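N-acetylglucosamine-6-phosphate deacetylase (Mycobacterium smegmatis, PDB 6FV4) probably catalyses the metal-dependent deacetylation of N-acetylglucosamine-6-phosphate. Local coordinates at residues G368-L376 with A384-V392. The protein carries 1 engineered substitution. Residues are numbered along the deposited sequence; the frame is centred on the assembly and turned at random.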
# COMPACT_ATOMS: atom_id res chain seq x y z
N GLY B 368 -31.76 -9.71 -15.81
CA GLY B 368 -31.05 -10.15 -16.99
C GLY B 368 -29.87 -11.07 -16.73
O GLY B 368 -29.48 -11.82 -17.63
N ALA B 369 -29.30 -11.03 -15.53
CA ALA B 369 -28.11 -11.82 -15.23
C ALA B 369 -28.46 -13.30 -15.06
O ALA B 369 -29.59 -13.66 -14.71
CB ALA B 369 -27.43 -11.30 -13.97
N ARG B 370 -27.47 -14.16 -15.31
CA ARG B 370 -27.66 -15.58 -15.06
C ARG B 370 -27.80 -15.82 -13.56
O ARG B 370 -27.20 -15.12 -12.74
CB ARG B 370 -26.52 -16.42 -15.63
CG ARG B 370 -26.95 -17.85 -15.94
CD ARG B 370 -25.87 -18.69 -16.58
NE ARG B 370 -24.78 -18.96 -15.65
CZ ARG B 370 -23.68 -19.64 -15.96
NH1 ARG B 370 -23.53 -20.15 -17.19
NH2 ARG B 370 -22.74 -19.82 -15.04
N ALA B 371 -28.63 -16.80 -13.21
CA ALA B 371 -29.01 -17.03 -11.82
C ALA B 371 -27.97 -17.93 -11.15
O ALA B 371 -28.16 -19.13 -10.94
CB ALA B 371 -30.41 -17.62 -11.73
N ASP B 372 -26.84 -17.31 -10.80
CA ASP B 372 -25.76 -17.97 -10.07
C ASP B 372 -25.66 -17.27 -8.72
O ASP B 372 -25.38 -16.07 -8.67
CB ASP B 372 -24.43 -17.85 -10.80
CG ASP B 372 -24.48 -18.38 -12.22
OD1 ASP B 372 -25.44 -19.08 -12.59
OD2 ASP B 372 -23.53 -18.09 -12.97
N LEU B 373 -25.91 -18.00 -7.64
CA LEU B 373 -25.89 -17.38 -6.32
C LEU B 373 -25.48 -18.42 -5.29
O LEU B 373 -25.49 -19.63 -5.54
CB LEU B 373 -27.24 -16.75 -5.97
CG LEU B 373 -28.53 -17.59 -6.01
CD1 LEU B 373 -28.68 -18.50 -4.79
CD2 LEU B 373 -29.74 -16.65 -6.11
N VAL B 374 -25.14 -17.92 -4.09
CA VAL B 374 -24.65 -18.74 -2.99
C VAL B 374 -25.36 -18.31 -1.72
O VAL B 374 -25.55 -17.11 -1.47
CB VAL B 374 -23.11 -18.61 -2.82
CG1 VAL B 374 -22.64 -19.39 -1.59
CG2 VAL B 374 -22.39 -19.10 -4.06
N VAL B 375 -25.81 -19.28 -0.94
CA VAL B 375 -26.52 -19.02 0.30
C VAL B 375 -25.57 -19.33 1.44
O VAL B 375 -24.95 -20.40 1.46
CB VAL B 375 -27.81 -19.84 0.40
CG1 VAL B 375 -28.62 -19.37 1.59
CG2 VAL B 375 -28.63 -19.70 -0.89
N LEU B 376 -25.44 -18.39 2.37
CA LEU B 376 -24.51 -18.51 3.48
C LEU B 376 -25.26 -18.32 4.79
O LEU B 376 -26.17 -17.49 4.86
CB LEU B 376 -23.38 -17.47 3.38
CG LEU B 376 -22.65 -17.32 2.04
CD1 LEU B 376 -21.82 -16.04 2.06
CD2 LEU B 376 -21.77 -18.53 1.78
N ALA B 384 -26.21 -23.50 0.48
CA ALA B 384 -26.86 -23.82 -0.79
C ALA B 384 -26.14 -23.07 -1.91
O ALA B 384 -25.54 -22.02 -1.67
CB ALA B 384 -28.34 -23.46 -0.76
N VAL B 385 -26.21 -23.63 -3.12
CA VAL B 385 -25.54 -23.08 -4.30
C VAL B 385 -26.47 -23.21 -5.49
O VAL B 385 -26.93 -24.32 -5.81
CB VAL B 385 -24.21 -23.80 -4.62
CG1 VAL B 385 -23.58 -23.20 -5.88
CG2 VAL B 385 -23.24 -23.73 -3.45
N MET B 386 -26.73 -22.11 -6.17
CA MET B 386 -27.51 -22.15 -7.40
C MET B 386 -26.62 -21.72 -8.56
O MET B 386 -25.82 -20.80 -8.44
CB MET B 386 -28.74 -21.24 -7.32
CG MET B 386 -29.45 -21.08 -8.65
SD MET B 386 -30.94 -20.11 -8.44
CE MET B 386 -32.04 -21.36 -7.80
N ARG B 387 -26.77 -22.42 -9.69
CA ARG B 387 -26.03 -22.10 -10.90
C ARG B 387 -26.95 -22.28 -12.10
O ARG B 387 -27.55 -23.34 -12.26
CB ARG B 387 -24.79 -22.99 -11.05
CG ARG B 387 -23.90 -22.60 -12.22
CD ARG B 387 -22.67 -23.50 -12.32
NE ARG B 387 -21.89 -23.13 -13.49
CZ ARG B 387 -22.04 -23.64 -14.71
NH1 ARG B 387 -22.95 -24.57 -14.96
NH2 ARG B 387 -21.28 -23.20 -15.70
N ALA B 388 -27.06 -21.23 -12.93
CA ALA B 388 -27.98 -21.22 -14.07
C ALA B 388 -29.40 -21.58 -13.64
O ALA B 388 -30.10 -22.35 -14.31
CB ALA B 388 -27.49 -22.14 -15.19
N GLY B 389 -29.83 -21.03 -12.51
CA GLY B 389 -31.19 -21.19 -12.04
C GLY B 389 -31.53 -22.50 -11.37
O GLY B 389 -32.69 -22.69 -10.97
N GLU B 390 -30.58 -23.42 -11.23
CA GLU B 390 -30.84 -24.71 -10.62
C GLU B 390 -29.92 -24.93 -9.43
O GLU B 390 -28.79 -24.46 -9.41
CB GLU B 390 -30.67 -25.84 -11.63
CG GLU B 390 -31.60 -25.65 -12.82
CD GLU B 390 -31.40 -26.69 -13.88
OE1 GLU B 390 -30.99 -27.82 -13.55
OE2 GLU B 390 -31.67 -26.37 -15.06
N TRP B 391 -30.43 -25.63 -8.43
CA TRP B 391 -29.62 -25.89 -7.24
C TRP B 391 -28.53 -26.91 -7.58
O TRP B 391 -28.83 -28.07 -7.90
CB TRP B 391 -30.51 -26.38 -6.10
CG TRP B 391 -31.50 -25.36 -5.66
CD1 TRP B 391 -32.86 -25.40 -5.83
CD2 TRP B 391 -31.22 -24.14 -4.98
NE1 TRP B 391 -33.44 -24.28 -5.28
CE2 TRP B 391 -32.45 -23.49 -4.75
CE3 TRP B 391 -30.04 -23.54 -4.52
CZ2 TRP B 391 -32.53 -22.26 -4.10
CZ3 TRP B 391 -30.12 -22.31 -3.88
CH2 TRP B 391 -31.36 -21.69 -3.67
N VAL B 392 -27.27 -26.47 -7.57
CA VAL B 392 -26.15 -27.40 -7.47
C VAL B 392 -26.16 -28.07 -6.11
O VAL B 392 -26.20 -29.30 -5.99
CB VAL B 392 -24.81 -26.67 -7.73
CG1 VAL B 392 -23.63 -27.61 -7.45
CG2 VAL B 392 -24.74 -26.13 -9.13
O HOH W 1 -20.11 -20.91 -15.33
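An antiparallel beta hairpin near the C-terminus pairs Leu373 to Val375 with Ala384 to Met386, and its second strand folds back through a type I' turn, Arg387 to Glu390, into strand 390-391. Leu373 and Met386 form one hydrogen-bonded pair, with Met386 N 2.8 Å from Leu373 O and Leu373 N 2.9 Å from Met386 O; Val375 with Ala384 is the next, Val375 N giving a nearly straight bond of 2.8 Å to Ala384 O while the return bond is weak. Beyond the strand, 368-376 grips the turn: Gly389 N donates to the O of Ala371, centre of an inverse gamma turn, while Ala388 N lies 2.7 Å from Asp372 OD1, which it meets nearly along the C-O axis. The same carboxylate is held side-on by Arg370 through NE and NH2, the latter 2.8 Å from Asp372 OD2. A bend at chi3 (68°) turns the Arg370 guanidinium back to Asp372, with Ala388 CB over one of its faces. Both arginines donate to one water, which probably eases the closeness of Arg370 NH2 and Arg387 NH2, 3.7 Å apart, the two guanidinium planes turned 69° from each other; Arg387 NE also bonds Thr102 O. In this amidohydrolase fold the hairpin lies away from the metal site, and strand 373-376 pairs on its other edge with strand 63-76, whereas Ala369 and Ala371 bond the backbone of Val43 and Asp41. On the face bearing Leu373, Val375, Ala384 and Met386, Leu373 CD1 packs 3.7 Å from Met386 CB. The Met386 CE methyl sits over the centre of the Trp391 ring, a CH-pi contact, and Val375 CG2 reaches that ring's edge.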